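Local coordinates for protein hemoglobin component VII (Tokunagayusurika akamusi, PDB 1X46) that binds heme b and probably carries or stores oxygen in the midge larva, as other globins do, at residues D28-Y31 with N32-K35; F61-H64 with A65-V69; K93-G96 with I97-K100; R102-T105 with A106-E110; S125-N128 with A129-K133. All coordinates share one frame; numbering follows the deposited sequence.

In the fold
All five contacts are local, made within a helix or at its first turn, yet their chemistry follows their place in the globin fold. Contacts 1 to 4 are partly buried. Contacts 2, 3 and 4 touch the heme: contact 2 lies on the water-bearing side of the iron, contact 3 supplies the axial histidine, and contact 4 leads from the propionate to helix 106-123. Contact 1, within helix 26-36, packs against contact 2 and adds aromatic and aliphatic packing to its backbone hydrogen bonds. Contact 5, at the surface, combines capping bonds with a tyrosine CH-pi contact. Contacts 4 and 5 both begin a helix, each with a polar N-cap residue.

Contact 1: residues D28-Y31 with N32-K35; sequences DILY and NFFK
Asn32 opens the second half of this two-turn piece of helix 26-36, a globin helix, by donating its backbone N to Asp28 O. Its side-chain ND2 gives a hydrogen bond to a water, 2.9 Å from Asn32 ND2. The same water donates to Ile29 O, so the side-chain amide is tied to a carbonyl that already accepts from Phe33 N. Phe33 continues the i to i+4 ladder and turns its ring toward the heme, which it touches; the edge of its ring meets Leu30, Phe33 CD2 standing 4.2 Å from Leu30 CD1. Phe34 makes the closer apolar contact. Its N reaches Leu30 O in a nearly straight bond (170°), while its ring receives Leu30 CD1 over one face, a CH-pi contact with 4.0 Å from that methyl to the ring centroid. Leu30 is thus shared between two aromatic rings, presenting one methyl to the face of one and the edge of the other; Phe61 and Ala65 of helix 59-78 pack against the same leucine. Lys35 ends the segment on the more exposed flank, alongside Tyr31 and pointing the same way, each with CG anti to its own backbone N. The tyrosine hydroxyl is hydrogen-bonded to Glu53, and the lysine's aliphatic chain lies beside it, with Lys35 CD 3.7 Å from Tyr31 OH.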
# COMPACT_ATOMS: atom_id res chain seq x y z
N ASP A 28 7.38 9.41 5.22
CA ASP A 28 7.96 8.39 6.10
C ASP A 28 7.56 7.00 5.62
O ASP A 28 8.39 6.06 5.72
CB ASP A 28 7.56 8.58 7.55
CG ASP A 28 8.19 9.81 8.19
OD1 ASP A 28 9.22 10.31 7.71
OD2 ASP A 28 7.68 10.35 9.21
N ILE A 29 6.35 6.84 5.09
CA ILE A 29 5.95 5.51 4.59
C ILE A 29 6.84 5.14 3.41
O ILE A 29 7.34 4.00 3.33
CB ILE A 29 4.45 5.54 4.14
CG1 ILE A 29 3.53 5.61 5.37
CG2 ILE A 29 4.13 4.29 3.27
CD1 ILE A 29 2.11 6.02 5.01
N LEU A 30 7.06 6.07 2.48
CA LEU A 30 7.90 5.76 1.32
C LEU A 30 9.34 5.52 1.71
O LEU A 30 10.01 4.60 1.19
CB LEU A 30 7.81 6.86 0.23
CG LEU A 30 8.52 6.57 -1.10
CD1 LEU A 30 7.96 5.28 -1.72
CD2 LEU A 30 8.36 7.77 -2.08
N TYR A 31 9.86 6.38 2.60
CA TYR A 31 11.21 6.16 3.10
C TYR A 31 11.34 4.76 3.73
O TYR A 31 12.32 4.07 3.44
CB TYR A 31 11.57 7.26 4.10
CG TYR A 31 12.90 7.02 4.77
CD1 TYR A 31 14.06 7.55 4.23
CD2 TYR A 31 12.97 6.29 5.95
CE1 TYR A 31 15.29 7.34 4.85
CE2 TYR A 31 14.21 6.07 6.57
CZ TYR A 31 15.35 6.61 6.00
OH TYR A 31 16.58 6.44 6.58
N ASN A 32 10.35 4.36 4.53
CA ASN A 32 10.42 3.05 5.17
C ASN A 32 10.44 1.92 4.14
O ASN A 32 11.17 0.94 4.27
CB ASN A 32 9.27 2.88 6.13
CG ASN A 32 9.33 1.57 6.86
OD1 ASN A 32 10.25 1.33 7.64
ND2 ASN A 32 8.34 0.73 6.63
N PHE A 33 9.64 2.06 3.10
CA PHE A 33 9.60 1.07 2.04
C PHE A 33 10.95 0.96 1.36
O PHE A 33 11.47 -0.16 1.25
CB PHE A 33 8.46 1.43 1.05
CG PHE A 33 8.41 0.54 -0.17
CD1 PHE A 33 8.45 -0.85 -0.04
CD2 PHE A 33 8.33 1.09 -1.47
CE1 PHE A 33 8.40 -1.68 -1.17
CE2 PHE A 33 8.29 0.27 -2.60
CZ PHE A 33 8.30 -1.13 -2.45
N PHE A 34 11.55 2.08 0.92
CA PHE A 34 12.81 2.00 0.23
C PHE A 34 13.95 1.58 1.16
O PHE A 34 14.88 0.91 0.70
CB PHE A 34 13.13 3.38 -0.40
CG PHE A 34 12.30 3.71 -1.63
CD1 PHE A 34 11.58 2.74 -2.32
CD2 PHE A 34 12.29 5.01 -2.10
CE1 PHE A 34 10.84 3.08 -3.45
CE2 PHE A 34 11.58 5.37 -3.23
CZ PHE A 34 10.85 4.43 -3.91
N LYS A 35 13.91 1.98 2.43
CA LYS A 35 14.93 1.55 3.41
C LYS A 35 14.88 0.03 3.56
O LYS A 35 15.94 -0.63 3.57
CB LYS A 35 14.76 2.28 4.75
CG LYS A 35 15.90 2.04 5.74
CD LYS A 35 17.11 2.94 5.43
CE LYS A 35 18.15 2.84 6.54
NZ LYS A 35 19.30 1.96 6.19
O HOH W 1 6.43 1.50 4.56

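Contact 2: residues F61-H64 with A65-V69; sequences FALH and ATRIV. With HEM (protoporphyrin IX containing Fe), chain B.
His64 and Ile68, one turn apart on helix 59-78, meet at an angle: the isoleucine brings CD1 obliquely against the imidazole, 3.3 Å from His64 NE2. With CG anti to the backbone N (chi1 -171°), the histidine extends toward the heme and sets its ring edge against the porphyrin, CE1 lying 3.4 Å from heme C1A. Two waters sit in the ring plane. One lies 2.8 Å from His64 ND1 and 2.9 Å from Arg67 NH1, which donates to it; the other lies 2.8 Å from His64 NE2 and is itself bound to the iron. Leu63 and Arg67 also cross at a slant, but here Leu63 CG sits over the centre of one guanidinium face, 3.6 Å above its plane. Along the backbone, Thr66 N and OG1 both donate to Ala62 O, from opposite faces of the carbonyl. Were His64 an alanine, the iron-bound water would probably lose its imidazole partner and Ile68 CD1 the ring it packs on. This is the distal histidine position familiar from globins, with NE2 beside the sixth-site water, and a water-filled sixth site is consistent with a ferric heme.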
# COMPACT_ATOMS: atom_id res chain seq x y z
N PHE A 61 10.56 13.34 -4.04
CA PHE A 61 10.24 12.27 -3.12
C PHE A 61 8.85 12.40 -2.50
O PHE A 61 8.07 11.44 -2.51
CB PHE A 61 11.32 12.18 -2.01
CG PHE A 61 11.31 10.88 -1.24
CD1 PHE A 61 11.83 9.72 -1.80
CD2 PHE A 61 10.79 10.83 0.04
CE1 PHE A 61 11.85 8.54 -1.05
CE2 PHE A 61 10.80 9.64 0.80
CZ PHE A 61 11.32 8.49 0.21
N ALA A 62 8.52 13.59 -2.00
CA ALA A 62 7.19 13.83 -1.46
C ALA A 62 6.15 13.66 -2.58
O ALA A 62 5.05 13.19 -2.33
CB ALA A 62 7.10 15.25 -0.90
N LEU A 63 6.50 14.06 -3.81
CA LEU A 63 5.56 13.92 -4.91
C LEU A 63 5.15 12.44 -5.10
O LEU A 63 3.96 12.12 -5.12
CB LEU A 63 6.14 14.51 -6.19
CG LEU A 63 5.27 14.27 -7.45
CD1 LEU A 63 3.82 14.79 -7.33
CD2 LEU A 63 6.02 14.92 -8.64
N HIS A 64 6.13 11.54 -5.18
CA HIS A 64 5.78 10.14 -5.40
C HIS A 64 5.05 9.56 -4.16
O HIS A 64 4.09 8.79 -4.29
CB HIS A 64 6.98 9.26 -5.74
CG HIS A 64 6.52 7.91 -6.14
ND1 HIS A 64 5.83 7.72 -7.32
CD2 HIS A 64 6.44 6.75 -5.45
CE1 HIS A 64 5.42 6.47 -7.37
NE2 HIS A 64 5.75 5.87 -6.25
N ALA A 65 5.53 9.92 -2.97
CA ALA A 65 4.90 9.47 -1.74
C ALA A 65 3.42 9.86 -1.70
O ALA A 65 2.55 9.05 -1.35
CB ALA A 65 5.66 10.03 -0.51
N THR A 66 3.14 11.10 -2.11
CA THR A 66 1.77 11.59 -2.18
C THR A 66 0.94 10.87 -3.21
O THR A 66 -0.25 10.58 -2.96
CB THR A 66 1.81 13.12 -2.42
OG1 THR A 66 2.52 13.71 -1.35
CG2 THR A 66 0.38 13.74 -2.36
N ARG A 67 1.53 10.58 -4.37
CA ARG A 67 0.83 9.81 -5.40
C ARG A 67 0.40 8.43 -4.89
O ARG A 67 -0.74 8.02 -5.13
CB ARG A 67 1.71 9.65 -6.65
CG ARG A 67 1.85 10.95 -7.41
CD ARG A 67 2.83 10.85 -8.59
NE ARG A 67 2.68 12.01 -9.46
CZ ARG A 67 3.62 12.52 -10.23
NH1 ARG A 67 4.84 11.97 -10.30
NH2 ARG A 67 3.31 13.61 -10.94
N ILE A 68 1.29 7.70 -4.20
CA ILE A 68 0.98 6.35 -3.69
C ILE A 68 -0.15 6.47 -2.69
O ILE A 68 -1.14 5.74 -2.76
CB ILE A 68 2.20 5.71 -2.96
CG1 ILE A 68 3.29 5.38 -3.98
CG2 ILE A 68 1.78 4.41 -2.20
CD1 ILE A 68 4.60 4.90 -3.32
N VAL A 69 -0.02 7.42 -1.78
CA VAL A 69 -0.97 7.54 -0.68
C VAL A 69 -2.34 8.00 -1.17
O VAL A 69 -3.36 7.59 -0.64
CB VAL A 69 -0.40 8.45 0.43
CG1 VAL A 69 -1.52 8.97 1.36
CG2 VAL A 69 0.64 7.68 1.20
CHA HEM B . 4.43 4.54 -10.05
CHB HEM B . 0.92 3.59 -6.84
CHC HEM B . 3.44 -0.24 -5.27
CHD HEM B . 6.95 0.70 -8.45
C1A HEM B . 3.31 4.64 -9.28
C2A HEM B . 2.34 5.72 -9.36
C3A HEM B . 1.39 5.44 -8.48
C4A HEM B . 1.67 4.18 -7.84
CMA HEM B . 0.13 6.29 -8.20
CAA HEM B . 2.48 6.99 -10.25
CBA HEM B . 2.15 6.82 -11.75
CGA HEM B . 0.69 6.50 -11.94
O1A HEM B . 0.38 5.44 -12.52
O2A HEM B . -0.18 7.30 -11.50
C1B HEM B . 1.31 2.50 -6.10
C2B HEM B . 0.60 1.91 -4.99
C3B HEM B . 1.30 0.84 -4.56
C4B HEM B . 2.47 0.74 -5.41
CMB HEM B . -0.74 2.46 -4.43
CAB HEM B . 1.05 -0.17 -3.41
CBB HEM B . -0.07 -0.23 -2.69
C1C HEM B . 4.61 -0.33 -5.97
C2C HEM B . 5.66 -1.34 -5.81
C3C HEM B . 6.64 -1.06 -6.67
C4C HEM B . 6.24 0.10 -7.44
CMC HEM B . 5.60 -2.52 -4.81
CAC HEM B . 7.96 -1.84 -6.87
C1D HEM B . 6.56 1.78 -9.19
C2D HEM B . 7.35 2.35 -10.25
C3D HEM B . 6.56 3.52 -10.75
C4D HEM B . 5.39 3.58 -9.90
CMD HEM B . 8.71 1.84 -10.76
CAD HEM B . 6.98 4.48 -11.90
CBD HEM B . 7.94 5.55 -11.39
CGD HEM B . 8.44 6.40 -12.54
O1D HEM B . 7.78 6.45 -13.60
O2D HEM B . 9.53 7.01 -12.40
NA HEM B . 2.87 3.73 -8.35
NB HEM B . 2.48 1.77 -6.31
NC HEM B . 4.99 0.53 -6.98
ND HEM B . 5.38 2.51 -9.01
FE HEM B . 3.92 2.13 -7.67
O HOH W 2 5.86 9.35 -9.58
O HOH W 3 4.97 3.23 -6.25

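Contact 3: residues K93-G96 with I97-K100; sequences KQQG and INHK. With HEM (protoporphyrin IX containing Fe), chain B.
Gln95 O is gripped twice by His99: the backbone N and the ring ND1 both donate to it, at 3.0 and 2.8 Å, from opposite faces of the carbonyl plane. The ND1 bond lies in the plane of the imidazole, which restrains the ring's rotation while His99 NE2, across the ring, binds the heme iron, FE, at 2.1 Å. The chi1 of -75°, CG anti to the carbonyl carbon, lets one residue reach both its own helix and the metal. Such a carbonyl-tied axial ligand is the proximal histidine of the globin fold, here near the end of helix 85-100, and the bond from ND1 would be expected to make the imidazole a stronger donor to iron. Gln95's side chain runs alongside the same ring, its OE1 3.4 Å from His99 CE1, and the amide plane stands 61° from the ring. A water that accepts from Asn98 ND2 donates to Gln95 OE1 and to a heme propionate oxygen, O1A, linking helix and porphyrin. On the outer side, Gln94 bends at chi2 so that NE2, with its partner in its own amide plane, donates to Asn98 OD1 at 2.8 Å.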
# COMPACT_ATOMS: atom_id res chain seq x y z
N LYS A 93 -7.47 -2.83 -10.24
CA LYS A 93 -7.07 -3.41 -11.52
C LYS A 93 -6.17 -2.46 -12.30
O LYS A 93 -5.17 -2.90 -12.92
CB LYS A 93 -8.30 -3.76 -12.36
CG LYS A 93 -8.84 -5.09 -12.03
CD LYS A 93 -10.11 -5.36 -12.82
CE LYS A 93 -10.97 -6.36 -12.08
NZ LYS A 93 -12.24 -6.60 -12.82
N GLN A 94 -6.53 -1.18 -12.30
CA GLN A 94 -5.70 -0.21 -13.00
C GLN A 94 -4.29 -0.13 -12.44
O GLN A 94 -3.33 0.01 -13.18
CB GLN A 94 -6.35 1.16 -12.99
CG GLN A 94 -5.68 2.14 -13.96
CD GLN A 94 -5.81 1.74 -15.41
OE1 GLN A 94 -6.92 1.54 -15.91
NE2 GLN A 94 -4.68 1.58 -16.09
N GLN A 95 -4.16 -0.23 -11.12
CA GLN A 95 -2.82 -0.24 -10.51
C GLN A 95 -2.04 -1.47 -10.91
O GLN A 95 -0.85 -1.39 -11.17
CB GLN A 95 -2.89 -0.10 -8.98
CG GLN A 95 -3.42 1.27 -8.50
CD GLN A 95 -2.59 2.41 -9.02
OE1 GLN A 95 -1.36 2.36 -8.95
NE2 GLN A 95 -3.23 3.42 -9.59
N GLY A 96 -2.71 -2.61 -11.03
CA GLY A 96 -2.06 -3.82 -11.50
C GLY A 96 -1.59 -3.66 -12.95
O GLY A 96 -0.47 -4.01 -13.28
N ILE A 97 -2.48 -3.15 -13.82
CA ILE A 97 -2.13 -2.91 -15.23
C ILE A 97 -0.93 -1.96 -15.32
O ILE A 97 0.04 -2.22 -16.06
CB ILE A 97 -3.35 -2.32 -15.98
CG1 ILE A 97 -4.43 -3.39 -16.17
CG2 ILE A 97 -2.94 -1.77 -17.36
CD1 ILE A 97 -5.83 -2.82 -16.34
N ASN A 98 -0.98 -0.88 -14.55
CA ASN A 98 0.09 0.12 -14.63
C ASN A 98 1.42 -0.45 -14.16
O ASN A 98 2.47 -0.17 -14.73
CB ASN A 98 -0.24 1.36 -13.80
CG ASN A 98 -1.46 2.12 -14.32
OD1 ASN A 98 -1.96 1.86 -15.42
ND2 ASN A 98 -1.94 3.05 -13.51
N HIS A 99 1.39 -1.26 -13.10
CA HIS A 99 2.62 -1.79 -12.55
C HIS A 99 3.18 -2.96 -13.35
O HIS A 99 4.37 -3.22 -13.30
CB HIS A 99 2.46 -2.12 -11.06
CG HIS A 99 2.46 -0.90 -10.20
ND1 HIS A 99 1.31 -0.18 -9.91
CD2 HIS A 99 3.48 -0.24 -9.60
CE1 HIS A 99 1.63 0.86 -9.16
NE2 HIS A 99 2.94 0.85 -8.95
N LYS A 100 2.31 -3.64 -14.10
CA LYS A 100 2.79 -4.70 -15.01
C LYS A 100 3.82 -4.11 -15.96
O LYS A 100 4.86 -4.74 -16.23
CB LYS A 100 1.66 -5.32 -15.82
CG LYS A 100 2.14 -6.53 -16.66
CD LYS A 100 1.00 -7.05 -17.52
CE LYS A 100 1.48 -8.04 -18.59
NZ LYS A 100 0.38 -8.29 -19.59
CHA HEM B . 4.43 4.54 -10.05
CHB HEM B . 0.92 3.59 -6.84
CHC HEM B . 3.44 -0.24 -5.27
CHD HEM B . 6.95 0.70 -8.45
C1A HEM B . 3.31 4.64 -9.28
C2A HEM B . 2.34 5.72 -9.36
C3A HEM B . 1.39 5.44 -8.48
C4A HEM B . 1.67 4.18 -7.84
CMA HEM B . 0.13 6.29 -8.20
CAA HEM B . 2.48 6.99 -10.25
CBA HEM B . 2.15 6.82 -11.75
CGA HEM B . 0.69 6.50 -11.94
O1A HEM B . 0.38 5.44 -12.52
O2A HEM B . -0.18 7.30 -11.50
C1B HEM B . 1.31 2.50 -6.10
C2B HEM B . 0.60 1.91 -4.99
C3B HEM B . 1.30 0.84 -4.56
C4B HEM B . 2.47 0.74 -5.41
CMB HEM B . -0.74 2.46 -4.43
CAB HEM B . 1.05 -0.17 -3.41
CBB HEM B . -0.07 -0.23 -2.69
C1C HEM B . 4.61 -0.33 -5.97
C2C HEM B . 5.66 -1.34 -5.81
C3C HEM B . 6.64 -1.06 -6.67
C4C HEM B . 6.24 0.10 -7.44
CMC HEM B . 5.60 -2.52 -4.81
CAC HEM B . 7.96 -1.84 -6.87
C1D HEM B . 6.56 1.78 -9.19
C2D HEM B . 7.35 2.35 -10.25
C3D HEM B . 6.56 3.52 -10.75
C4D HEM B . 5.39 3.58 -9.90
CMD HEM B . 8.71 1.84 -10.76
CAD HEM B . 6.98 4.48 -11.90
CBD HEM B . 7.94 5.55 -11.39
CGD HEM B . 8.44 6.40 -12.54
O1D HEM B . 7.78 6.45 -13.60
O2D HEM B . 9.53 7.01 -12.40
NA HEM B . 2.87 3.73 -8.35
NB HEM B . 2.48 1.77 -6.31
NC HEM B . 4.99 0.53 -6.98
ND HEM B . 5.38 2.51 -9.01
FE HEM B . 3.92 2.13 -7.67
O HOH W 4 0.01 3.20 -11.12
O HOH W 3 4.97 3.23 -6.25

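Contact 4: residues R102-T105 with A106-E110; sequences RGVT and AAHFE. With HEM (protoporphyrin IX containing Fe), chain B.
The N-cap residue Thr105 accepts two hydrogen bonds from the first turn of helix 106-123. Its OG1, held between the backbone N and the carbonyl carbon (chi1 63°), accepts from His108 N at 3.0 Å, while Thr105 O accepts from Phe109 N. The same hydroxyl oxygen lies over one face of the His108 imidazole, 3.1 Å above its plane, and Thr105 CB makes a CH-pi contact with that face. Apolar packing centres on Val104: CG1 meets Phe109 CE2 at 3.6 Å, the two side chains crossing at about a right angle, whereas CG2 turns to the heme. Phe109 follows with CE1 near heme CHC. Charge enters through Arg102, whose NH2 donates to propionate oxygen O1A at 2.9 Å and one face of whose guanidinium lies against the heme methine carbon CHA. A leucine in place of Arg102 would probably leave that propionate without its cationic partner. Gly103, with a positive phi, ends the preceding helix in a Schellman motif, so the chain leaves it and turns toward helix 106-123. The contact joins helix 85-100, whose His99 meets the Phe109 ring edge-to-face, to helix 106-123, while Met142, Tyr143 and Val146 of helix 129-146 pack on Phe109.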
# COMPACT_ATOMS: atom_id res chain seq x y z
N ARG A 102 5.85 -1.86 -15.53
CA ARG A 102 7.05 -1.44 -14.82
C ARG A 102 7.87 -2.61 -14.29
O ARG A 102 8.83 -2.39 -13.57
CB ARG A 102 6.65 -0.55 -13.64
CG ARG A 102 5.87 0.72 -14.10
CD ARG A 102 5.15 1.41 -12.98
NE ARG A 102 4.35 2.51 -13.49
CZ ARG A 102 3.19 2.91 -12.99
NH1 ARG A 102 2.67 2.35 -11.89
NH2 ARG A 102 2.53 3.89 -13.60
N GLY A 103 7.46 -3.83 -14.62
CA GLY A 103 8.15 -5.04 -14.17
C GLY A 103 8.05 -5.31 -12.68
O GLY A 103 8.94 -5.91 -12.08
N VAL A 104 6.96 -4.85 -12.06
CA VAL A 104 6.75 -5.07 -10.63
C VAL A 104 6.04 -6.41 -10.44
O VAL A 104 5.03 -6.68 -11.11
CB VAL A 104 5.91 -3.90 -10.04
CG1 VAL A 104 5.57 -4.17 -8.58
CG2 VAL A 104 6.67 -2.59 -10.18
N THR A 105 6.58 -7.24 -9.54
CA THR A 105 6.07 -8.60 -9.31
C THR A 105 5.10 -8.68 -8.14
O THR A 105 4.97 -7.73 -7.32
CB THR A 105 7.22 -9.58 -8.98
OG1 THR A 105 7.85 -9.18 -7.76
CG2 THR A 105 8.37 -9.52 -10.01
N ALA A 106 4.46 -9.84 -8.05
CA ALA A 106 3.62 -10.12 -6.90
C ALA A 106 4.43 -10.01 -5.59
O ALA A 106 3.96 -9.44 -4.60
CB ALA A 106 2.97 -11.53 -7.05
N ALA A 107 5.65 -10.57 -5.58
CA ALA A 107 6.51 -10.51 -4.41
C ALA A 107 6.84 -9.06 -4.05
O ALA A 107 6.88 -8.73 -2.87
CB ALA A 107 7.78 -11.32 -4.63
N HIS A 108 7.04 -8.21 -5.06
CA HIS A 108 7.26 -6.78 -4.79
C HIS A 108 6.11 -6.16 -4.04
O HIS A 108 6.32 -5.37 -3.12
CB HIS A 108 7.48 -5.94 -6.06
CG HIS A 108 8.72 -6.27 -6.79
ND1 HIS A 108 9.85 -6.71 -6.14
CD2 HIS A 108 9.01 -6.19 -8.09
CE1 HIS A 108 10.78 -6.96 -7.05
NE2 HIS A 108 10.30 -6.63 -8.24
N PHE A 109 4.88 -6.49 -4.43
CA PHE A 109 3.71 -6.01 -3.66
C PHE A 109 3.70 -6.54 -2.24
O PHE A 109 3.43 -5.81 -1.28
CB PHE A 109 2.40 -6.28 -4.40
CG PHE A 109 2.10 -5.24 -5.47
CD1 PHE A 109 1.62 -3.98 -5.11
CD2 PHE A 109 2.33 -5.52 -6.81
CE1 PHE A 109 1.36 -3.02 -6.07
CE2 PHE A 109 2.06 -4.56 -7.79
CZ PHE A 109 1.58 -3.31 -7.44
N GLU A 110 4.06 -7.81 -2.07
CA GLU A 110 4.15 -8.37 -0.73
C GLU A 110 5.22 -7.67 0.12
O GLU A 110 5.03 -7.50 1.32
CB GLU A 110 4.45 -9.87 -0.79
CG GLU A 110 3.33 -10.72 -1.39
CD GLU A 110 3.64 -12.21 -1.32
OE1 GLU A 110 4.79 -12.60 -1.03
OE2 GLU A 110 2.70 -13.00 -1.53
CHA HEM B . 4.43 4.54 -10.05
CHB HEM B . 0.92 3.59 -6.84
CHC HEM B . 3.44 -0.24 -5.27
CHD HEM B . 6.95 0.70 -8.45
C1A HEM B . 3.31 4.64 -9.28
C2A HEM B . 2.34 5.72 -9.36
C3A HEM B . 1.39 5.44 -8.48
C4A HEM B . 1.67 4.18 -7.84
CMA HEM B . 0.13 6.29 -8.20
CAA HEM B . 2.48 6.99 -10.25
CBA HEM B . 2.15 6.82 -11.75
CGA HEM B . 0.69 6.50 -11.94
O1A HEM B . 0.38 5.44 -12.52
O2A HEM B . -0.18 7.30 -11.50
C1B HEM B . 1.31 2.50 -6.10
C2B HEM B . 0.60 1.91 -4.99
C3B HEM B . 1.30 0.84 -4.56
C4B HEM B . 2.47 0.74 -5.41
CMB HEM B . -0.74 2.46 -4.43
CAB HEM B . 1.05 -0.17 -3.41
CBB HEM B . -0.07 -0.23 -2.69
C1C HEM B . 4.61 -0.33 -5.97
C2C HEM B . 5.66 -1.34 -5.81
C3C HEM B . 6.64 -1.06 -6.67
C4C HEM B . 6.24 0.10 -7.44
CMC HEM B . 5.60 -2.52 -4.81
CAC HEM B . 7.96 -1.84 -6.87
C1D HEM B . 6.56 1.78 -9.19
C2D HEM B . 7.35 2.35 -10.25
C3D HEM B . 6.56 3.52 -10.75
C4D HEM B . 5.39 3.58 -9.90
CMD HEM B . 8.71 1.84 -10.76
CAD HEM B . 6.98 4.48 -11.90
CBD HEM B . 7.94 5.55 -11.39
CGD HEM B . 8.44 6.40 -12.54
O1D HEM B . 7.78 6.45 -13.60
O2D HEM B . 9.53 7.01 -12.40
NA HEM B . 2.87 3.73 -8.35
NB HEM B . 2.48 1.77 -6.31
NC HEM B . 4.99 0.53 -6.98
ND HEM B . 5.38 2.51 -9.01
FE HEM B . 3.92 2.13 -7.67
O HOH W 3 4.97 3.23 -6.25

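Contact 5: residues S125-N128 with A129-K133; sequences SGYN and AGTKK
The Tyr127 ring takes Thr131 CB over one of its faces, 3.7 Å above the plane and displaced toward the rim, in a CH-pi contact with 4.0 Å from Thr131 CB to the ring centroid. Thr131 CG2 completes the approach, lying 3.6 Å from Tyr127 CD1. Lys132 comes in obliquely, and its CB lies 3.4 Å from Tyr127 OH, so the aliphatic base of the lysine packs on the phenol while its ammonium group goes on to a salt bridge with Asp136. Tyr127 gains this place with CG anti to the backbone N (chi1 -175°), which brings the ring over Thr131. Beside it, Asn128 is the N-cap, and with Thr131 it forms a capping box: Asn128 OD1 accepts from Thr131 N at 3.1 Å, nearly in line with its C=O, and Asn128 N in turn donates to Thr131 OG1 at 3.0 Å. The pair gives Thr131 N and Asn128 N an acceptor each and fixes the rotation of both side chains; Gly130 N adds a weak bond, bent to 124°, to the same Asn128 OD1. Lys132 N donates to Asn128 O, beginning the regular ladder. The contact lies at the surface, in the turn that links helix 106-123 to helix 129-146; Tyr127 also touches Leu120 and Glu121 of the former, so its ring packs between the end of one helix and the beginning of the next.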
# COMPACT_ATOMS: atom_id res chain seq x y z
N SER A 125 -1.14 3.56 17.17
CA SER A 125 -1.39 3.23 18.56
C SER A 125 -2.36 2.05 18.69
O SER A 125 -3.36 1.96 17.98
CB SER A 125 -1.90 4.46 19.33
OG SER A 125 -3.21 4.80 18.91
N GLY A 126 -2.01 1.13 19.59
CA GLY A 126 -2.85 -0.02 19.87
C GLY A 126 -2.79 -1.16 18.87
O GLY A 126 -3.58 -2.08 18.94
N TYR A 127 -1.85 -1.08 17.93
CA TYR A 127 -1.68 -2.13 16.93
C TYR A 127 -1.49 -3.48 17.62
O TYR A 127 -0.66 -3.58 18.54
CB TYR A 127 -0.45 -1.82 16.08
CG TYR A 127 -0.22 -2.78 14.92
CD1 TYR A 127 -0.64 -2.45 13.64
CD2 TYR A 127 0.40 -4.00 15.12
CE1 TYR A 127 -0.45 -3.31 12.57
CE2 TYR A 127 0.62 -4.87 14.05
CZ TYR A 127 0.17 -4.52 12.78
OH TYR A 127 0.39 -5.35 11.71
N ASN A 128 -2.21 -4.50 17.15
CA ASN A 128 -2.11 -5.83 17.71
C ASN A 128 -2.40 -6.90 16.66
O ASN A 128 -2.52 -6.60 15.46
CB ASN A 128 -3.05 -5.96 18.92
CG ASN A 128 -4.51 -5.69 18.57
OD1 ASN A 128 -4.96 -5.97 17.48
ND2 ASN A 128 -5.27 -5.13 19.53
N ALA A 129 -2.52 -8.15 17.08
CA ALA A 129 -2.76 -9.22 16.13
C ALA A 129 -4.05 -9.05 15.32
O ALA A 129 -4.11 -9.48 14.19
CB ALA A 129 -2.81 -10.55 16.87
N GLY A 130 -5.05 -8.40 15.92
CA GLY A 130 -6.29 -8.15 15.21
C GLY A 130 -6.08 -7.14 14.09
O GLY A 130 -6.65 -7.28 13.01
N THR A 131 -5.28 -6.11 14.37
CA THR A 131 -4.95 -5.10 13.35
C THR A 131 -4.24 -5.80 12.21
O THR A 131 -4.56 -5.59 11.03
CB THR A 131 -4.02 -4.01 13.90
OG1 THR A 131 -4.36 -3.68 15.25
CG2 THR A 131 -4.18 -2.71 13.08
N LYS A 132 -3.27 -6.66 12.55
CA LYS A 132 -2.52 -7.36 11.52
C LYS A 132 -3.42 -8.27 10.68
O LYS A 132 -3.30 -8.29 9.45
CB LYS A 132 -1.40 -8.18 12.18
CG LYS A 132 -0.50 -8.84 11.16
CD LYS A 132 0.32 -9.97 11.75
CE LYS A 132 0.82 -10.94 10.64
NZ LYS A 132 0.93 -10.34 9.24
N LYS A 133 -4.32 -9.00 11.35
CA LYS A 133 -5.27 -9.87 10.67
C LYS A 133 -6.17 -9.09 9.72
O LYS A 133 -6.39 -9.54 8.59
CB LYS A 133 -6.11 -10.62 11.69
CG LYS A 133 -6.93 -11.74 11.09
CD LYS A 133 -7.50 -12.57 12.22
CE LYS A 133 -8.85 -12.03 12.59
NZ LYS A 133 -9.84 -12.45 11.54